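Local coordinates for uncharacterized protein Rv2277c (Mycobacterium tuberculosis, PDB 5VUG), which is uncharacterised but probably hydrolyses phosphoric diesters, through a TIM-barrel domain of the glycerophosphodiester phosphodiesterase type, at residues T20-E25 / V270-A275; T27-T32 / R102-P107; E205-V210 / A224-L229. All coordinates share one frame; numbering follows the deposited sequence.

Contact 1: residues T20-E25 / V270-A275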
ATOM      1  N   THR A  20      13.937   2.094 -26.454  1.00 11.55           N
ATOM      2  CA  THR A  20      14.269   0.671 -26.492  1.00 12.90           C
ATOM      3  C   THR A  20      13.415  -0.132 -27.483  1.00 12.57           C
ATOM      4  O   THR A  20      13.868  -1.169 -27.984  1.00 16.16           O
ATOM      5  CB  THR A  20      14.177   0.130 -25.057  1.00 17.73           C
ATOM      6  OG1 THR A  20      14.436  -1.275 -25.028  1.00 18.15           O
ATOM      7  CG2 THR A  20      12.820   0.392 -24.469  1.00 21.92           C
ATOM      8  N   ARG A  21      12.185   0.304 -27.768  1.00 13.47           N
ATOM      9  CA  ARG A  21      11.340  -0.438 -28.703  1.00 14.43           C
ATOM     10  C   ARG A  21      11.788  -0.259 -30.153  1.00 15.67           C
ATOM     11  O   ARG A  21      11.669  -1.191 -30.961  1.00 17.52           O
ATOM     12  CB  ARG A  21       9.884   0.001 -28.536  1.00 17.96           C
ATOM     13  CG  ARG A  21       8.918  -0.591 -29.534  1.00 26.18           C
ATOM     14  CD  ARG A  21       8.799  -2.091 -29.397  1.00 36.43           C
ATOM     15  NE  ARG A  21       7.475  -2.557 -29.810  1.00 49.38           N
ATOM     16  CZ  ARG A  21       7.059  -2.634 -31.072  1.00 57.40           C
ATOM     17  NH1 ARG A  21       7.860  -2.276 -32.069  1.00 60.32           N
ATOM     18  NH2 ARG A  21       5.835  -3.072 -31.340  1.00 58.83           N
ATOM     19  N   ASP A  22      12.313   0.910 -30.498  1.00 14.27           N
ATOM     20  CA  ASP A  22      12.579   1.259 -31.888  1.00 12.89           C
ATOM     21  C   ASP A  22      13.941   0.783 -32.388  1.00 14.57           C
ATOM     22  O   ASP A  22      14.066   0.398 -33.556  1.00 15.11           O
ATOM     23  CB  ASP A  22      12.494   2.778 -32.068  1.00 14.28           C
ATOM     24  CG  ASP A  22      11.097   3.327 -31.827  1.00 12.96           C
ATOM     25  OD1 ASP A  22      10.115   2.552 -31.835  1.00 16.33           O
ATOM     26  OD2 ASP A  22      10.980   4.555 -31.641  1.00 14.24           O
ATOM     27  N   PHE A  23      14.970   0.861 -31.552  1.00 14.95           N
ATOM     28  CA  PHE A  23      16.344   0.543 -31.919  1.00 13.76           C
ATOM     29  C   PHE A  23      17.036   0.006 -30.681  1.00 13.43           C
ATOM     30  O   PHE A  23      16.539   0.195 -29.564  1.00 14.52           O
ATOM     31  CB  PHE A  23      17.084   1.793 -32.422  1.00 13.94           C
ATOM     32  CG  PHE A  23      16.545   2.329 -33.714  1.00 15.53           C
ATOM     33  CD1 PHE A  23      16.996   1.830 -34.928  1.00 17.69           C
ATOM     34  CD2 PHE A  23      15.568   3.317 -33.713  1.00 15.17           C
ATOM     35  CE1 PHE A  23      16.488   2.310 -36.115  1.00 19.00           C
ATOM     36  CE2 PHE A  23      15.048   3.802 -34.904  1.00 17.25           C
ATOM     37  CZ  PHE A  23      15.514   3.308 -36.104  1.00 19.16           C
ATOM     38  N   PRO A  24      18.194  -0.683 -30.840  1.00 12.82           N
ATOM     39  CA  PRO A  24      18.894  -1.236 -29.668  1.00 12.23           C
ATOM     40  C   PRO A  24      19.094  -0.208 -28.566  1.00 12.28           C
ATOM     41  O   PRO A  24      19.652   0.870 -28.804  1.00 13.49           O
ATOM     42  CB  PRO A  24      20.232  -1.702 -30.254  1.00 13.05           C
ATOM     43  CG  PRO A  24      19.858  -2.119 -31.665  1.00 12.67           C
ATOM     44  CD  PRO A  24      18.841  -1.086 -32.104  1.00 13.30           C
ATOM     45  N   GLU A  25      18.608  -0.518 -27.368  1.00 10.00           N
ATOM     46  CA  GLU A  25      18.591   0.473 -26.302  1.00  9.51           C
ATOM     47  C   GLU A  25      20.007   0.913 -25.944  1.00  9.39           C
ATOM     48  O   GLU A  25      20.972   0.154 -26.058  1.00 12.08           O
ATOM     49  CB  GLU A  25      17.887  -0.084 -25.066  1.00 10.07           C
ATOM     50  CG  GLU A  25      18.529  -1.342 -24.484  1.00 11.08           C
ATOM     51  CD  GLU A  25      17.876  -1.757 -23.199  1.00 12.05           C
ATOM     52  OE1 GLU A  25      16.691  -2.132 -23.235  1.00 17.57           O
ATOM     53  OE2 GLU A  25      18.540  -1.693 -22.148  1.00 11.46           O
ATOM     54  N   VAL A 270       8.954   7.112 -22.623  1.00  9.89           N
ATOM     55  CA  VAL A 270       8.373   6.266 -23.667  1.00  9.42           C
ATOM     56  C   VAL A 270       9.415   5.327 -24.276  1.00 10.15           C
ATOM     57  O   VAL A 270      10.551   5.725 -24.557  1.00 11.95           O
ATOM     58  CB  VAL A 270       7.667   7.099 -24.763  1.00 10.52           C
ATOM     59  CG1 VAL A 270       6.620   8.026 -24.141  1.00 12.71           C
ATOM     60  CG2 VAL A 270       8.675   7.892 -25.613  1.00 13.24           C
ATOM     61  N   ASP A 271       9.007   4.072 -24.510  1.00 11.98           N
ATOM     62  CA  ASP A 271       9.885   3.110 -25.170  1.00 12.73           C
ATOM     63  C   ASP A 271       9.956   3.322 -26.674  1.00 12.62           C
ATOM     64  O   ASP A 271      10.924   2.879 -27.303  1.00 14.47           O
ATOM     65  CB  ASP A 271       9.425   1.672 -24.912  1.00 14.32           C
ATOM     66  CG  ASP A 271       9.681   1.212 -23.484  1.00 20.63           C
ATOM     67  OD1 ASP A 271      10.111   2.028 -22.650  1.00 24.07           O
ATOM     68  OD2 ASP A 271       9.465   0.012 -23.202  1.00 23.79           O
ATOM     69  N   SER A 272       8.956   3.964 -27.273  1.00 11.78           N
ATOM     70  CA  SER A 272       8.929   4.157 -28.723  1.00 12.59           C
ATOM     71  C   SER A 272       8.727   5.622 -29.067  1.00 12.80           C
ATOM     72  O   SER A 272       7.586   6.085 -29.207  1.00 14.70           O
ATOM     73  CB  SER A 272       7.841   3.311 -29.376  1.00 13.21           C
ATOM     74  OG  SER A 272       7.808   3.537 -30.774  1.00 16.16           O
ATOM     75  N   PRO A 273       9.812   6.374 -29.236  1.00 13.15           N
ATOM     76  CA  PRO A 273       9.691   7.730 -29.789  1.00 13.90           C
ATOM     77  C   PRO A 273       8.912   7.783 -31.092  1.00 14.20           C
ATOM     78  O   PRO A 273       8.203   8.764 -31.339  1.00 14.29           O
ATOM     79  CB  PRO A 273      11.156   8.140 -29.974  1.00 12.78           C
ATOM     80  CG  PRO A 273      11.851   7.437 -28.829  1.00 12.70           C
ATOM     81  CD  PRO A 273      11.176   6.089 -28.751  1.00 12.85           C
ATOM     82  N   LEU A 274       9.003   6.743 -31.931  1.00 15.47           N
ATOM     83  CA  LEU A 274       8.250   6.752 -33.181  1.00 18.93           C
ATOM     84  C   LEU A 274       6.746   6.704 -32.929  1.00 19.32           C
ATOM     85  O   LEU A 274       5.981   7.447 -33.561  1.00 18.96           O
ATOM     86  CB  LEU A 274       8.710   5.606 -34.088  1.00 17.94           C
ATOM     87  CG  LEU A 274      10.069   5.842 -34.754  1.00 20.47           C
ATOM     88  CD1 LEU A 274      10.630   4.558 -35.371  1.00 21.56           C
ATOM     89  CD2 LEU A 274       9.953   6.947 -35.810  1.00 21.40           C
ATOM     90  N   ALA A 275       6.297   5.841 -32.010  1.00 17.09           N
ATOM     91  CA  ALA A 275       4.880   5.815 -31.661  1.00 17.64           C
ATOM     92  C   ALA A 275       4.450   7.127 -31.022  1.00 18.35           C
ATOM     93  O   ALA A 275       3.347   7.623 -31.284  1.00 18.66           O
ATOM     94  CB  ALA A 275       4.591   4.649 -30.717  1.00 18.11           C
TER

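Contact 2: residues T27-T32 / R102-P107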
ATOM      1  N   THR A  27      22.239   2.801 -27.290  1.00 11.54           N
ATOM      2  CA  THR A  27      23.261   2.894 -28.332  1.00  9.94           C
ATOM      3  C   THR A  27      23.188   4.255 -29.013  1.00 10.48           C
ATOM      4  O   THR A  27      22.166   4.937 -28.962  1.00 11.30           O
ATOM      5  CB  THR A  27      23.119   1.792 -29.400  1.00 11.28           C
ATOM      6  OG1 THR A  27      21.865   1.943 -30.080  1.00 12.84           O
ATOM      7  CG2 THR A  27      23.215   0.405 -28.755  1.00 13.91           C
ATOM      8  N   VAL A  28      24.289   4.646 -29.664  1.00 10.63           N
ATOM      9  CA  VAL A  28      24.294   5.901 -30.419  1.00 11.66           C
ATOM     10  C   VAL A  28      23.286   5.856 -31.567  1.00 12.89           C
ATOM     11  O   VAL A  28      22.597   6.847 -31.838  1.00 12.71           O
ATOM     12  CB  VAL A  28      25.717   6.278 -30.876  1.00 13.65           C
ATOM     13  CG1 VAL A  28      25.682   7.456 -31.876  1.00 16.26           C
ATOM     14  CG2 VAL A  28      26.581   6.615 -29.652  1.00 15.22           C
ATOM     15  N   LEU A  29      23.151   4.701 -32.233  1.00 13.92           N
ATOM     16  CA  LEU A  29      22.125   4.575 -33.270  1.00 13.73           C
ATOM     17  C   LEU A  29      20.749   4.934 -32.720  1.00 12.18           C
ATOM     18  O   LEU A  29      20.006   5.717 -33.326  1.00 13.80           O
ATOM     19  CB  LEU A  29      22.122   3.169 -33.889  1.00 14.48           C
ATOM     20  CG  LEU A  29      21.061   2.953 -34.985  1.00 14.91           C
ATOM     21  CD1 LEU A  29      21.341   3.851 -36.171  1.00 18.42           C
ATOM     22  CD2 LEU A  29      20.975   1.496 -35.442  1.00 18.17           C
ATOM     23  N   ALA A  30      20.405   4.396 -31.546  1.00 12.58           N
ATOM     24  CA  ALA A  30      19.107   4.703 -30.957  1.00 10.56           C
ATOM     25  C   ALA A  30      18.993   6.178 -30.586  1.00 10.97           C
ATOM     26  O   ALA A  30      17.958   6.806 -30.840  1.00 10.57           O
ATOM     27  CB  ALA A  30      18.857   3.824 -29.734  1.00 10.03           C
ATOM     28  N   ILE A  31      20.041   6.742 -29.971  1.00 10.17           N
ATOM     29  CA  ILE A  31      20.027   8.154 -29.583  1.00  8.99           C
ATOM     30  C   ILE A  31      19.794   9.036 -30.800  1.00 12.43           C
ATOM     31  O   ILE A  31      18.955   9.946 -30.778  1.00 12.48           O
ATOM     32  CB  ILE A  31      21.336   8.535 -28.869  1.00 10.26           C
ATOM     33  CG1 ILE A  31      21.443   7.841 -27.506  1.00 10.31           C
ATOM     34  CG2 ILE A  31      21.425  10.071 -28.698  1.00 10.64           C
ATOM     35  CD1 ILE A  31      22.846   7.869 -26.904  1.00 11.73           C
ATOM     36  N   THR A  32      20.549   8.791 -31.878  1.00 12.46           N
ATOM     37  CA  THR A  32      20.430   9.630 -33.068  1.00 14.17           C
ATOM     38  C   THR A  32      19.026   9.543 -33.650  1.00 13.40           C
ATOM     39  O   THR A  32      18.438  10.559 -34.054  1.00 14.88           O
ATOM     40  CB  THR A  32      21.463   9.195 -34.113  1.00 16.04           C
ATOM     41  OG1 THR A  32      22.785   9.391 -33.591  1.00 17.11           O
ATOM     42  CG2 THR A  32      21.316  10.006 -35.398  1.00 17.68           C
ATOM     43  N   ARG A 102      24.893  -5.756 -38.319  1.00 36.78           N
ATOM     44  CA  ARG A 102      25.135  -4.312 -38.384  1.00 35.99           C
ATOM     45  C   ARG A 102      25.271  -3.854 -36.932  1.00 27.62           C
ATOM     46  O   ARG A 102      24.321  -3.343 -36.338  1.00 26.41           O
ATOM     47  CB  ARG A 102      24.006  -3.572 -39.108  1.00 43.49           C
ATOM     48  CG  ARG A 102      24.244  -2.063 -39.280  1.00 53.46           C
ATOM     49  CD  ARG A 102      23.393  -1.217 -38.323  1.00 60.60           C
ATOM     50  NE  ARG A 102      23.623   0.221 -38.480  1.00 65.91           N
ATOM     51  CZ  ARG A 102      24.319   0.973 -37.629  1.00 67.89           C
ATOM     52  NH1 ARG A 102      24.861   0.435 -36.545  1.00 67.33           N
ATOM     53  NH2 ARG A 102      24.469   2.272 -37.863  1.00 68.48           N
ATOM     54  N   ALA A 103      26.467  -4.036 -36.374  1.00 23.32           N
ATOM     55  CA  ALA A 103      26.654  -3.890 -34.934  1.00 20.51           C
ATOM     56  C   ALA A 103      26.349  -2.473 -34.459  1.00 20.73           C
ATOM     57  O   ALA A 103      26.675  -1.484 -35.125  1.00 21.24           O
ATOM     58  CB  ALA A 103      28.082  -4.263 -34.542  1.00 21.97           C
ATOM     59  N   THR A 104      25.698  -2.393 -33.297  1.00 17.89           N
ATOM     60  CA  THR A 104      25.527  -1.154 -32.546  1.00 16.56           C
ATOM     61  C   THR A 104      26.311  -1.319 -31.247  1.00 16.68           C
ATOM     62  O   THR A 104      25.814  -1.950 -30.298  1.00 16.58           O
ATOM     63  CB  THR A 104      24.041  -0.905 -32.252  1.00 15.72           C
ATOM     64  OG1 THR A 104      23.476  -2.056 -31.607  1.00 15.94           O
ATOM     65  CG2 THR A 104      23.263  -0.634 -33.538  1.00 16.90           C
ATOM     66  N   PRO A 105      27.537  -0.804 -31.156  1.00 15.19           N
ATOM     67  CA  PRO A 105      28.386  -1.108 -29.997  1.00 14.83           C
ATOM     68  C   PRO A 105      27.931  -0.383 -28.740  1.00 14.22           C
ATOM     69  O   PRO A 105      27.170   0.583 -28.779  1.00 14.36           O
ATOM     70  CB  PRO A 105      29.773  -0.616 -30.428  1.00 19.80           C
ATOM     71  CG  PRO A 105      29.518   0.385 -31.494  1.00 20.33           C
ATOM     72  CD  PRO A 105      28.248  -0.029 -32.185  1.00 17.21           C
ATOM     73  N   ILE A 106      28.437  -0.852 -27.603  1.00 13.35           N
ATOM     74  CA  ILE A 106      28.284  -0.097 -26.355  1.00 11.81           C
ATOM     75  C   ILE A 106      28.988   1.246 -26.500  1.00 12.56           C
ATOM     76  O   ILE A 106      30.195   1.277 -26.780  1.00 13.63           O
ATOM     77  CB  ILE A 106      28.860  -0.858 -25.153  1.00 10.80           C
ATOM     78  CG1 ILE A 106      28.083  -2.151 -24.888  1.00 12.39           C
ATOM     79  CG2 ILE A 106      28.895   0.050 -23.912  1.00 11.00           C
ATOM     80  CD1 ILE A 106      28.709  -3.011 -23.789  1.00 13.46           C
ATOM     81  N   PRO A 107      28.292   2.373 -26.283  1.00 11.62           N
ATOM     82  CA  PRO A 107      28.950   3.684 -26.344  1.00 10.77           C
ATOM     83  C   PRO A 107      29.390   4.182 -24.976  1.00 11.51           C
ATOM     84  O   PRO A 107      28.828   3.788 -23.949  1.00 11.77           O
ATOM     85  CB  PRO A 107      27.835   4.581 -26.884  1.00 12.05           C
ATOM     86  CG  PRO A 107      26.572   3.989 -26.204  1.00 10.33           C
ATOM     87  CD  PRO A 107      26.828   2.493 -26.090  1.00 10.63           C
TER
HETATM   88  O   HOH W   1      26.674   2.951 -29.991  1.00 14.92           O

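Contact 3: residues E205-V210 / A224-L229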
ATOM      1  N   GLU A 205       6.050   5.355 -12.169  1.00  9.95           N
ATOM      2  CA  GLU A 205       5.174   4.686 -13.126  1.00 11.00           C
ATOM      3  C   GLU A 205       3.731   5.158 -12.989  1.00 11.29           C
ATOM      4  O   GLU A 205       3.250   5.458 -11.894  1.00 11.15           O
ATOM      5  CB  GLU A 205       5.195   3.170 -12.882  1.00 12.17           C
ATOM      6  CG  GLU A 205       6.404   2.426 -13.429  1.00 12.40           C
ATOM      7  CD  GLU A 205       7.678   2.595 -12.613  1.00 13.74           C
ATOM      8  OE1 GLU A 205       7.659   3.239 -11.547  1.00 13.10           O
ATOM      9  OE2 GLU A 205       8.719   2.067 -13.060  1.00 18.28           O
ATOM     10  N   LEU A 206       3.026   5.198 -14.129  1.00 10.85           N
ATOM     11  CA  LEU A 206       1.587   5.464 -14.118  1.00 13.95           C
ATOM     12  C   LEU A 206       0.804   4.319 -13.494  1.00 13.99           C
ATOM     13  O   LEU A 206      -0.273   4.546 -12.923  1.00 15.64           O
ATOM     14  CB  LEU A 206       1.077   5.689 -15.544  1.00 15.08           C
ATOM     15  CG  LEU A 206       0.902   7.124 -16.032  1.00 20.68           C
ATOM     16  CD1 LEU A 206       2.149   7.934 -15.774  1.00 26.88           C
ATOM     17  CD2 LEU A 206       0.523   7.137 -17.517  1.00 19.43           C
ATOM     18  N   HIS A 207       1.306   3.088 -13.621  1.00 13.32           N
ATOM     19  CA  HIS A 207       0.714   1.901 -13.018  1.00 14.08           C
ATOM     20  C   HIS A 207       1.841   1.103 -12.392  1.00 14.24           C
ATOM     21  O   HIS A 207       2.843   0.825 -13.056  1.00 14.92           O
ATOM     22  CB  HIS A 207       0.074   1.015 -14.083  1.00 16.43           C
ATOM     23  CG  HIS A 207      -0.782   1.759 -15.047  1.00 21.50           C
ATOM     24  ND1 HIS A 207      -2.130   1.955 -14.848  1.00 27.01           N
ATOM     25  CD2 HIS A 207      -0.482   2.357 -16.224  1.00 24.43           C
ATOM     26  CE1 HIS A 207      -2.625   2.643 -15.860  1.00 28.15           C
ATOM     27  NE2 HIS A 207      -1.646   2.899 -16.709  1.00 29.48           N
ATOM     28  N   ARG A 208       1.677   0.716 -11.128  1.00 13.22           N
ATOM     29  CA  ARG A 208       2.751   0.042 -10.410  1.00 12.33           C
ATOM     30  C   ARG A 208       2.177  -1.044  -9.518  1.00 12.72           C
ATOM     31  O   ARG A 208       1.344  -0.762  -8.650  1.00 14.77           O
ATOM     32  CB  ARG A 208       3.555   1.043  -9.574  1.00 10.61           C
ATOM     33  CG  ARG A 208       4.805   0.436  -8.931  1.00 12.80           C
ATOM     34  CD  ARG A 208       5.877   0.133  -9.974  1.00 15.65           C
ATOM     35  NE  ARG A 208       7.160  -0.193  -9.352  1.00 18.40           N
ATOM     36  CZ  ARG A 208       7.798  -1.353  -9.480  1.00 21.69           C
ATOM     37  NH1 ARG A 208       7.288  -2.329 -10.225  1.00 27.95           N
ATOM     38  NH2 ARG A 208       8.962  -1.534  -8.869  1.00 23.34           N
ATOM     39  N   ASP A 209       2.645  -2.279  -9.707  1.00 14.85           N
ATOM     40  CA  ASP A 209       2.284  -3.354  -8.788  1.00 14.38           C
ATOM     41  C   ASP A 209       3.004  -3.155  -7.459  1.00 13.08           C
ATOM     42  O   ASP A 209       4.228  -2.991  -7.420  1.00 14.81           O
ATOM     43  CB  ASP A 209       2.701  -4.706  -9.362  1.00 17.86           C
ATOM     44  CG  ASP A 209       1.845  -5.139 -10.520  1.00 22.19           C
ATOM     45  OD1 ASP A 209       0.670  -4.720 -10.592  1.00 23.17           O
ATOM     46  OD2 ASP A 209       2.353  -5.911 -11.356  1.00 27.12           O
ATOM     47  N   VAL A 210       2.244  -3.168  -6.362  1.00 13.52           N
ATOM     48  CA  VAL A 210       2.805  -3.087  -5.020  1.00 13.84           C
ATOM     49  C   VAL A 210       2.146  -4.144  -4.146  1.00 13.85           C
ATOM     50  O   VAL A 210       1.149  -4.763  -4.518  1.00 14.37           O
ATOM     51  CB  VAL A 210       2.656  -1.684  -4.393  1.00 13.17           C
ATOM     52  CG1 VAL A 210       3.409  -0.653  -5.222  1.00 14.69           C
ATOM     53  CG2 VAL A 210       1.193  -1.304  -4.253  1.00 13.49           C
ATOM     54  N   ALA A 224      -2.029  -7.721  -2.798  1.00 14.76           N
ATOM     55  CA  ALA A 224      -1.370  -7.277  -4.016  1.00 15.27           C
ATOM     56  C   ALA A 224      -2.290  -6.297  -4.735  1.00 14.21           C
ATOM     57  O   ALA A 224      -3.462  -6.603  -4.970  1.00 17.08           O
ATOM     58  CB  ALA A 224      -1.088  -8.482  -4.915  1.00 17.04           C
ATOM     59  N   VAL A 225      -1.776  -5.114  -5.068  1.00 14.23           N
ATOM     60  CA  VAL A 225      -2.607  -4.049  -5.625  1.00 15.66           C
ATOM     61  C   VAL A 225      -1.812  -3.314  -6.688  1.00 15.36           C
ATOM     62  O   VAL A 225      -0.619  -3.048  -6.511  1.00 16.31           O
ATOM     63  CB  VAL A 225      -3.050  -3.037  -4.543  1.00 17.17           C
ATOM     64  CG1 VAL A 225      -4.097  -2.057  -5.101  1.00 17.28           C
ATOM     65  CG2 VAL A 225      -3.588  -3.746  -3.306  1.00 22.78           C
ATOM     66  N   ASN A 226      -2.477  -2.956  -7.781  1.00 14.81           N
ATOM     67  CA  ASN A 226      -1.870  -2.082  -8.772  1.00 14.72           C
ATOM     68  C   ASN A 226      -2.219  -0.633  -8.441  1.00 14.65           C
ATOM     69  O   ASN A 226      -3.397  -0.281  -8.318  1.00 16.73           O
ATOM     70  CB  ASN A 226      -2.300  -2.447 -10.188  1.00 16.39           C
ATOM     71  CG  ASN A 226      -1.463  -1.731 -11.227  1.00 21.33           C
ATOM     72  OD1 ASN A 226      -1.744  -0.595 -11.566  1.00 21.50           O
ATOM     73  ND2 ASN A 226      -0.402  -2.382 -11.701  1.00 26.45           N
ATOM     74  N   ALA A 227      -1.197   0.197  -8.268  1.00 12.95           N
ATOM     75  CA  ALA A 227      -1.370   1.581  -7.844  1.00 13.05           C
ATOM     76  C   ALA A 227      -1.248   2.524  -9.036  1.00 13.17           C
ATOM     77  O   ALA A 227      -0.283   2.445  -9.804  1.00 15.01           O
ATOM     78  CB  ALA A 227      -0.317   1.946  -6.801  1.00 14.49           C
ATOM     79  N   GLU A 228      -2.225   3.419  -9.182  1.00 12.42           N
ATOM     80  CA  GLU A 228      -2.198   4.498 -10.170  1.00 12.95           C
ATOM     81  C   GLU A 228      -2.094   5.809  -9.391  1.00 12.65           C
ATOM     82  O   GLU A 228      -3.105   6.366  -8.946  1.00 14.59           O
ATOM     83  CB  GLU A 228      -3.448   4.421 -11.040  1.00 18.23           C
ATOM     84  CG  GLU A 228      -3.566   3.082 -11.762  1.00 23.28           C
ATOM     85  CD  GLU A 228      -4.835   2.959 -12.598  1.00 29.96           C
ATOM     86  OE1 GLU A 228      -5.460   3.997 -12.914  1.00 36.48           O
ATOM     87  OE2 GLU A 228      -5.200   1.819 -12.946  1.00 34.48           O
ATOM     88  N   LEU A 229      -0.865   6.305  -9.228  1.00 12.17           N
ATOM     89  CA  LEU A 229      -0.576   7.317  -8.217  1.00 12.21           C
ATOM     90  C   LEU A 229      -0.597   8.749  -8.730  1.00 12.82           C
ATOM     91  O   LEU A 229      -0.657   9.676  -7.912  1.00 13.24           O
ATOM     92  CB  LEU A 229       0.786   7.042  -7.576  1.00 12.12           C
ATOM     93  CG  LEU A 229       0.813   5.727  -6.793  1.00 12.40           C
ATOM     94  CD1 LEU A 229       2.252   5.378  -6.453  1.00 12.15           C
ATOM     95  CD2 LEU A 229      -0.043   5.815  -5.527  1.00 13.75           C
TER
HETATM   96  O   HOH W   2       1.421   4.722  -9.943  1.00 14.30           O
HETATM   97  O   HOH W   3       1.785  -2.119 -14.206  1.00 41.63           O

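Contact 1: residues T20-E25 / V270-A275
Ser-272 OG has two partners: it donates to Asp-22 OD1 at 2.7 Å and accepts from Ala-275 N at 3.0 Å. The second bond makes Ser-272 the N-cap of helix 273-277, and the first ties that cap to the loop that follows strand 12-16 of the TIM barrel. Strand 267-270, which leads into the helix, lies beside strand 12-16, so the contact joins the first and last parts of the barrel. Asp-22 spans the helix start with both oxygens. Leu-274 N donates to Asp-22 OD2 at 3.0 Å, nearly straight (166° at the hydrogen), on the syn side and 16° out of the carboxylate plane, while OD1 receives the serine hydroxyl through its syn lone pair. A chi1 of -65° turns the Asp-22 carboxylate away from its own carbonyl carbon, and this puts it against the helix. The backbone adds a bond from Arg-21 N to Asp-271 O, 2.9 Å long, with the donor above the carbonyl plane. Asp-271 directs OD1 to His-16 ND1; its side chain runs alongside that of Thr-20, whose methyl CG2 lies 3.4 Å from Asp-271 CG.

Contact 2: residues T27-T32 / R102-P107
Thr-104 packs against two residues at the start of helix 28-36. Its CG2 meets Leu-29 CD2 at 3.7 Å, while Thr-27 CG2 sits 3.8 Å from both CB and OG1 of Thr-104. The helix follows the first strand of the TIM barrel, and the 102-107 loop crosses its N-terminal end. Further along the loop, Val-28 CG2 reaches Pro-107 CB at 3.7 Å, the two side chains passing in opposite directions. These methyl and ring carbons form the tight part, with Thr-27, Thr-104 and Pro-107 all buried. Thr-27 is also the N-cap: chi1 of 63° sets OG1 between its backbone N and carbonyl carbon, where it accepts from Ala-30 N at 3.2 Å, while the hydroxyl also bonds Pro-24 O.

The outer side is looser. Arg-102, an exposed residue bent at chi2, lays one face of its guanidinium over Leu-29, with CD2 4.0 Å above the centre of the plane. On the Pro-105 side, away from Arg-102, a water bridges the segments, accepting from Val-28 N at 2.9 Å and donating to Pro-105 O at 2.7 Å. No direct hydrogen bond crosses between the segments. Cohesion therefore rests on apolar contact and this single water, which gives a partner both to an N-H of the first helical turn and to a loop carbonyl.

Contact 3: residues E205-V210 / A224-L229
The contact is the base of the beta hairpin formed by strands 208-215 and 220-227, a two-stranded antiparallel sheet separate from the barrel strands. The axes of the short segments 208-210 and 224-227 run at 153° to each other. Arg-208 and Ala-227 form a hydrogen-bonded pair, with a nearly straight bond from Ala-227 N to Arg-208 O at 2.7 Å and a more bent return bond from Arg-208 N to Ala-227 O. Val-210 and Val-225 form the next such pair, with Val-210 N to Val-225 O at 2.9 Å. Between them, the non-hydrogen-bonded pair Asp-209 and Asn-226 is joined by side chains: Asn-226 ND2 donates to Asp-209 OD1 at 2.8 Å. The oxygen lies close to the amide plane but is met from above the carboxylate plane, and the two flat groups stand 85° apart. Asn-226 CG lies opposite its backbone N (chi1 -168°), which carries the amide across to the neighbouring strand, and OD1 rests 3.5 Å from His-207 CB.

Regular backbone pairing ends at Arg-208 and Ala-227, though the chains stay close at His-207 and Glu-228. A water links them here, donating to Glu-205 O and Ala-227 O and accepting from Leu-229 N. The His-207 ring crosses Glu-228, with Glu-228 OE2 in the ring plane at its edge, 3.6 Å from ND1, while NE2, the other ring nitrogen, is hydrogen-bonded to Asp-256 OD1. On the face of Arg-208, Val-210, Val-225 and Ala-227, Val-210 packs on Val-212 of the second subunit. Backbone bonds thus define the register, the Asn-226 amide adds a cross-strand bond, and the water extends the pairing; Arg-208 NE forms a salt bridge with Glu-214 OE1 and NH2 bonds Glu-215 O, both of the second subunit, so its charge is probably balanced at the interface.

Overall arrangement
Contacts 1 and 2 are neighbours, with centres 13 Å apart, and share the link from the 20-25 loop into helix 28-36: Pro-24 CB lies 3.5 Å from Thr-104 OG1, and Phe-23 CD1 lies 4.0 Å from Leu-29 CD2. Contact 3 stands apart, its centre 23 Å from that of contact 1 and 33 Å from that of contact 2, on the opposite side of the chain's centre from contact 2. Along the chain, contact 1 encloses the other two. It follows the C-terminal ends of barrel strands, where TIM barrels place their active sites, and the Asp-271 side chain is about 6 Å from a bound glycerol. Contact 3 meets the second subunit, and its Arg-208 side chain is also about 7 Å from a bound glycerol.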